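Local coordinates for protein Ceg4 (Legionella pneumophila subsp. pneumophila, PDB 6AOK) that acts as a magnesium-binding, HAD-like phosphotyrosine phosphatase, a bacterial effector that attenuates activation of eukaryotic MAPK pathways, at residues Gly142-His154 / Asp171-Tyr184. Residues are numbered along the deposited sequence; the frame is centred on the assembly and turned at random.
Sequences GYKFNDVNSRLNH and DYAEMLRAVKGKGY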
loop_
_atom_site.group_PDB
_atom_site.type_symbol
_atom_site.label_atom_id
_atom_site.label_comp_id
_atom_site.label_asym_id
_atom_site.label_seq_id
_atom_site.Cartn_x
_atom_site.Cartn_y
_atom_site.Cartn_z
ATOM N N GLY A 142 -7.585 10.366 5.487
ATOM C CA GLY A 142 -7.204 11.484 4.666
ATOM C C GLY A 142 -6.240 12.404 5.358
ATOM O O GLY A 142 -5.683 13.294 4.719
ATOM N N TYR A 143 -6.002 12.192 6.641
ATOM C CA TYR A 143 -5.055 13.007 7.390
ATOM C C TYR A 143 -3.973 12.039 7.848
ATOM O O TYR A 143 -4.148 11.325 8.849
ATOM C CB TYR A 143 -5.736 13.698 8.570
ATOM C CG TYR A 143 -4.819 14.634 9.336
ATOM C CD1 TYR A 143 -3.714 15.244 8.711
ATOM C CD2 TYR A 143 -5.070 14.919 10.688
ATOM C CE1 TYR A 143 -2.895 16.130 9.410
ATOM C CE2 TYR A 143 -4.263 15.762 11.391
ATOM C CZ TYR A 143 -3.190 16.369 10.760
ATOM O OH TYR A 143 -2.424 17.187 11.513
ATOM N N LYS A 144 -2.862 11.994 7.094
ATOM C CA LYS A 144 -1.879 10.946 7.333
ATOM C C LYS A 144 -1.210 11.071 8.704
ATOM O O LYS A 144 -0.866 10.051 9.316
ATOM C CB LYS A 144 -0.842 10.954 6.198
ATOM C CG LYS A 144 -1.482 10.654 4.831
ATOM C CD LYS A 144 -0.492 9.940 3.860
ATOM C CE LYS A 144 -1.123 9.783 2.493
ATOM N NZ LYS A 144 -0.279 9.057 1.478
ATOM N N PHE A 145 -0.978 12.292 9.186
ATOM C CA PHE A 145 -0.383 12.421 10.516
ATOM C C PHE A 145 -1.240 11.711 11.559
ATOM O O PHE A 145 -0.722 10.969 12.394
ATOM C CB PHE A 145 -0.201 13.886 10.929
ATOM C CG PHE A 145 0.282 14.021 12.364
ATOM C CD1 PHE A 145 1.617 13.880 12.660
ATOM C CD2 PHE A 145 -0.619 14.179 13.409
ATOM C CE1 PHE A 145 2.081 13.968 13.995
ATOM C CE2 PHE A 145 -0.195 14.246 14.725
ATOM C CZ PHE A 145 1.186 14.146 15.018
ATOM N N ASN A 146 -2.559 11.949 11.542
ATOM C CA ASN A 146 -3.405 11.339 12.567
ATOM C C ASN A 146 -3.477 9.844 12.367
ATOM O O ASN A 146 -3.500 9.077 13.346
ATOM C CB ASN A 146 -4.818 11.939 12.529
ATOM C CG ASN A 146 -4.971 13.130 13.484
ATOM O OD1 ASN A 146 -4.019 13.519 14.203
ATOM N ND2 ASN A 146 -6.167 13.739 13.483
ATOM N N ASP A 147 -3.518 9.401 11.105
ATOM C CA ASP A 147 -3.594 7.965 10.859
ATOM C C ASP A 147 -2.349 7.249 11.388
ATOM O O ASP A 147 -2.459 6.195 12.025
ATOM C CB ASP A 147 -3.793 7.691 9.376
ATOM C CG ASP A 147 -5.286 7.759 8.957
ATOM O OD1 ASP A 147 -6.165 7.866 9.843
ATOM O OD2 ASP A 147 -5.596 7.713 7.750
ATOM N N VAL A 148 -1.156 7.779 11.117
ATOM C CA VAL A 148 0.052 7.093 11.603
ATOM C C VAL A 148 0.192 7.262 13.126
ATOM O O VAL A 148 0.634 6.350 13.853
ATOM C CB VAL A 148 1.277 7.640 10.848
ATOM C CG1 VAL A 148 2.615 7.099 11.413
ATOM C CG2 VAL A 148 1.100 7.347 9.346
ATOM N N ASN A 149 -0.123 8.459 13.626
ATOM C CA ASN A 149 -0.012 8.694 15.052
ATOM C C ASN A 149 -0.911 7.737 15.821
ATOM O O ASN A 149 -0.502 7.153 16.834
ATOM C CB ASN A 149 -0.384 10.138 15.372
ATOM C CG ASN A 149 -0.228 10.452 16.861
ATOM O OD1 ASN A 149 0.892 10.502 17.360
ATOM N ND2 ASN A 149 -1.347 10.664 17.572
ATOM N N SER A 150 -2.151 7.587 15.367
ATOM C CA SER A 150 -3.085 6.696 16.051
ATOM C C SER A 150 -2.660 5.232 15.914
ATOM O O SER A 150 -2.731 4.454 16.869
ATOM C CB SER A 150 -4.492 6.902 15.481
ATOM O OG SER A 150 -5.049 8.122 15.923
ATOM N N ARG A 151 -2.225 4.836 14.732
ATOM C CA ARG A 151 -1.800 3.455 14.526
ATOM C C ARG A 151 -0.575 3.101 15.378
ATOM O O ARG A 151 -0.524 2.026 16.000
ATOM C CB ARG A 151 -1.512 3.257 13.044
ATOM C CG ARG A 151 -1.082 1.841 12.724
ATOM C CD ARG A 151 -2.241 0.878 12.992
ATOM N NE ARG A 151 -1.900 -0.414 12.408
ATOM C CZ ARG A 151 -2.158 -1.578 12.979
ATOM N NH1 ARG A 151 -2.707 -1.607 14.182
ATOM N NH2 ARG A 151 -1.861 -2.695 12.331
ATOM N N LEU A 152 0.408 3.997 15.467
ATOM C CA LEU A 152 1.597 3.684 16.275
ATOM C C LEU A 152 1.305 3.709 17.776
ATOM O O LEU A 152 2.090 3.173 18.575
ATOM C CB LEU A 152 2.729 4.658 15.949
ATOM C CG LEU A 152 3.542 4.406 14.678
ATOM C CD1 LEU A 152 4.579 5.544 14.482
ATOM C CD2 LEU A 152 4.247 3.050 14.786
ATOM N N ASN A 153 0.204 4.336 18.178
ATOM C CA ASN A 153 -0.240 4.264 19.559
ATOM C C ASN A 153 -0.823 2.898 19.894
ATOM O O ASN A 153 -0.909 2.573 21.073
ATOM C CB ASN A 153 -1.310 5.353 19.836
ATOM C CG ASN A 153 -1.644 5.501 21.332
ATOM O OD1 ASN A 153 -0.747 5.638 22.179
ATOM N ND2 ASN A 153 -2.939 5.434 21.660
ATOM N N HIS A 154 -1.269 2.126 18.891
ATOM C CA HIS A 154 -1.900 0.834 19.164
ATOM C C HIS A 154 -0.917 -0.082 19.871
ATOM O O HIS A 154 0.290 -0.021 19.619
ATOM C CB HIS A 154 -2.383 0.153 17.893
ATOM C CG HIS A 154 -3.506 0.883 17.234
ATOM N ND1 HIS A 154 -3.831 0.709 15.905
ATOM C CD2 HIS A 154 -4.376 1.804 17.730
ATOM C CE1 HIS A 154 -4.841 1.519 15.601
ATOM N NE2 HIS A 154 -5.203 2.178 16.697
ATOM N N ASP A 171 2.651 14.901 2.559
ATOM C CA ASP A 171 2.144 13.723 3.258
ATOM C C ASP A 171 3.283 12.899 3.855
ATOM O O ASP A 171 3.179 12.413 4.995
ATOM C CB ASP A 171 1.280 12.889 2.317
ATOM C CG ASP A 171 -0.040 13.604 1.949
ATOM O OD1 ASP A 171 -0.791 13.989 2.855
ATOM O OD2 ASP A 171 -0.324 13.769 0.751
ATOM N N TYR A 172 4.406 12.788 3.133
ATOM C CA TYR A 172 5.596 12.156 3.699
ATOM C C TYR A 172 5.987 12.816 5.021
ATOM O O TYR A 172 6.190 12.142 6.053
ATOM C CB TYR A 172 6.759 12.266 2.696
ATOM C CG TYR A 172 8.048 11.694 3.256
ATOM C CD1 TYR A 172 8.356 10.349 3.105
ATOM C CD2 TYR A 172 8.929 12.486 3.955
ATOM C CE1 TYR A 172 9.516 9.833 3.620
ATOM C CE2 TYR A 172 10.099 11.985 4.456
ATOM C CZ TYR A 172 10.388 10.649 4.270
ATOM O OH TYR A 172 11.554 10.137 4.805
ATOM N N ALA A 173 6.018 14.138 5.018
ATOM C CA ALA A 173 6.499 14.911 6.154
ATOM C C ALA A 173 5.617 14.691 7.374
ATOM O O ALA A 173 6.126 14.615 8.495
ATOM C CB ALA A 173 6.557 16.401 5.781
ATOM N N GLU A 174 4.296 14.612 7.166
ATOM C CA GLU A 174 3.346 14.240 8.220
ATOM C C GLU A 174 3.607 12.863 8.802
ATOM O O GLU A 174 3.574 12.687 10.016
ATOM C CB GLU A 174 1.912 14.258 7.680
ATOM C CG GLU A 174 1.378 15.673 7.374
ATOM C CD GLU A 174 -0.069 15.588 6.893
ATOM O OE1 GLU A 174 -0.789 14.610 7.223
ATOM O OE2 GLU A 174 -0.492 16.527 6.209
HETATM N N MSE A 175 3.802 11.862 7.968
HETATM C CA MSE A 175 4.053 10.559 8.502
HETATM C C MSE A 175 5.354 10.516 9.268
HETATM O O MSE A 175 5.430 9.955 10.306
HETATM C CB MSE A 175 4.052 9.504 7.421
HETATM C CG MSE A 175 2.748 9.482 6.644
HETATM SE SE MSE A 175 2.381 7.758 5.764
HETATM C CE MSE A 175 3.480 8.200 4.185
ATOM N N LEU A 176 6.360 11.159 8.729
ATOM C CA LEU A 176 7.660 11.194 9.413
ATOM C C LEU A 176 7.559 11.892 10.769
ATOM O O LEU A 176 8.158 11.444 11.754
ATOM C CB LEU A 176 8.669 11.904 8.523
ATOM C CG LEU A 176 10.064 11.962 9.111
ATOM C CD1 LEU A 176 10.703 10.539 9.215
ATOM C CD2 LEU A 176 10.923 12.911 8.243
ATOM N N ARG A 177 6.804 13.004 10.829
ATOM C CA ARG A 177 6.527 13.687 12.100
ATOM C C ARG A 177 5.866 12.749 13.116
ATOM O O ARG A 177 6.220 12.740 14.305
ATOM C CB ARG A 177 5.608 14.890 11.820
ATOM C CG ARG A 177 5.785 16.075 12.721
ATOM C CD ARG A 177 5.750 17.404 11.902
ATOM N NE ARG A 177 4.676 17.409 10.904
ATOM C CZ ARG A 177 4.810 17.869 9.653
ATOM N NH1 ARG A 177 5.974 18.371 9.237
ATOM N NH2 ARG A 177 3.795 17.820 8.809
ATOM N N ALA A 178 4.880 11.966 12.660
ATOM C CA ALA A 178 4.157 11.042 13.525
ATOM C C ALA A 178 5.075 9.939 14.042
ATOM O O ALA A 178 5.022 9.560 15.221
ATOM C CB ALA A 178 2.966 10.453 12.754
ATOM N N VAL A 179 5.952 9.442 13.173
ATOM C CA VAL A 179 6.852 8.363 13.563
ATOM C C VAL A 179 7.879 8.874 14.574
ATOM O O VAL A 179 8.170 8.200 15.559
ATOM C CB VAL A 179 7.516 7.760 12.310
ATOM C CG1 VAL A 179 8.668 6.811 12.714
ATOM C CG2 VAL A 179 6.491 6.977 11.479
ATOM N N LYS A 180 8.464 10.056 14.330
ATOM C CA LYS A 180 9.406 10.605 15.299
ATOM C C LYS A 180 8.702 10.963 16.602
ATOM O O LYS A 180 9.287 10.835 17.666
ATOM C CB LYS A 180 10.122 11.824 14.721
ATOM C CG LYS A 180 11.099 11.517 13.597
ATOM C CD LYS A 180 11.700 12.833 13.081
ATOM C CE LYS A 180 12.588 12.613 11.887
ATOM N NZ LYS A 180 13.828 11.861 12.226
ATOM N N GLY A 181 7.440 11.370 16.532
ATOM C CA GLY A 181 6.686 11.654 17.755
ATOM C C GLY A 181 6.271 10.417 18.518
ATOM O O GLY A 181 5.584 10.522 19.548
ATOM N N LYS A 182 6.632 9.238 18.008
ATOM C CA LYS A 182 6.445 7.998 18.754
ATOM C C LYS A 182 7.783 7.371 19.159
ATOM O O LYS A 182 7.841 6.186 19.517
ATOM C CB LYS A 182 5.594 7.027 17.949
ATOM C CG LYS A 182 4.118 7.450 17.883
ATOM C CD LYS A 182 3.418 7.274 19.275
ATOM C CE LYS A 182 2.118 8.113 19.405
ATOM N NZ LYS A 182 2.466 9.572 19.664
ATOM N N GLY A 183 8.853 8.168 19.185
ATOM C CA GLY A 183 10.098 7.732 19.775
ATOM C C GLY A 183 11.079 7.058 18.841
ATOM O O GLY A 183 12.150 6.686 19.279
ATOM N N TYR A 184 10.772 6.905 17.568
ATOM C CA TYR A 184 11.720 6.292 16.652
ATOM C C TYR A 184 12.743 7.316 16.182
ATOM O O TYR A 184 12.403 8.471 15.926
ATOM C CB TYR A 184 10.962 5.726 15.442
ATOM C CG TYR A 184 10.079 4.531 15.837
ATOM C CD1 TYR A 184 10.624 3.271 15.965
ATOM C CD2 TYR A 184 8.722 4.698 16.114
ATOM C CE1 TYR A 184 9.854 2.198 16.333
ATOM C CE2 TYR A 184 7.942 3.619 16.489
ATOM C CZ TYR A 184 8.530 2.371 16.600
ATOM O OH TYR A 184 7.793 1.279 16.997
HETATM O O HOH W 1 -2.430 14.246 5.063
HETATM O O HOH W 2 3.394 10.958 16.967
#
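A178 of helix 171-180 is the small residue on which two larger side chains of helix 144-153 close: its CB lies 3.6 Å from V148 CG1, and F145 CD1 lies 3.7 Å from A178 CB. Small side chains of this kind let helices draw near, and here the axes of 144-153 and 171-180 approach to 7.9 Å at -26°, running nearly parallel. F145, with CG anti to its own nitrogen (chi1 174°), turns the edge of its ring to E174 O and the R177 carbonyl carbon, with CE1 close to A178 CA. On its second branch V148 meets the bend of selenomethionine M175, CG2 being 3.8 Å from SE. Further along, L152 pushes CD1 against V179 and its CB against the aliphatic part of K182. Both helices belong to the α/β HAD-like fold, packed side by side on one face of its parallel sheet, with V148 and L152 reaching F16, and M175 and V179 reaching I164. At the active-site end E174 OE1 accepts the F145 N-H through its anti lone pair (3.0 Å). A water joins that oxygen to K144 N and D171 OD1; D171 OD2 is hydrogen-bonded by S168 and salt-bridged to K113. The extended K144 chain passes across D171 CB, and its amine forms salt bridges with D166 and the magnesium ligand D18. At the far end K182 bends at chi2 and chi4, bringing NZ to 2.9 Å from N149 OD1, tilted 27° from the carbonyl plane.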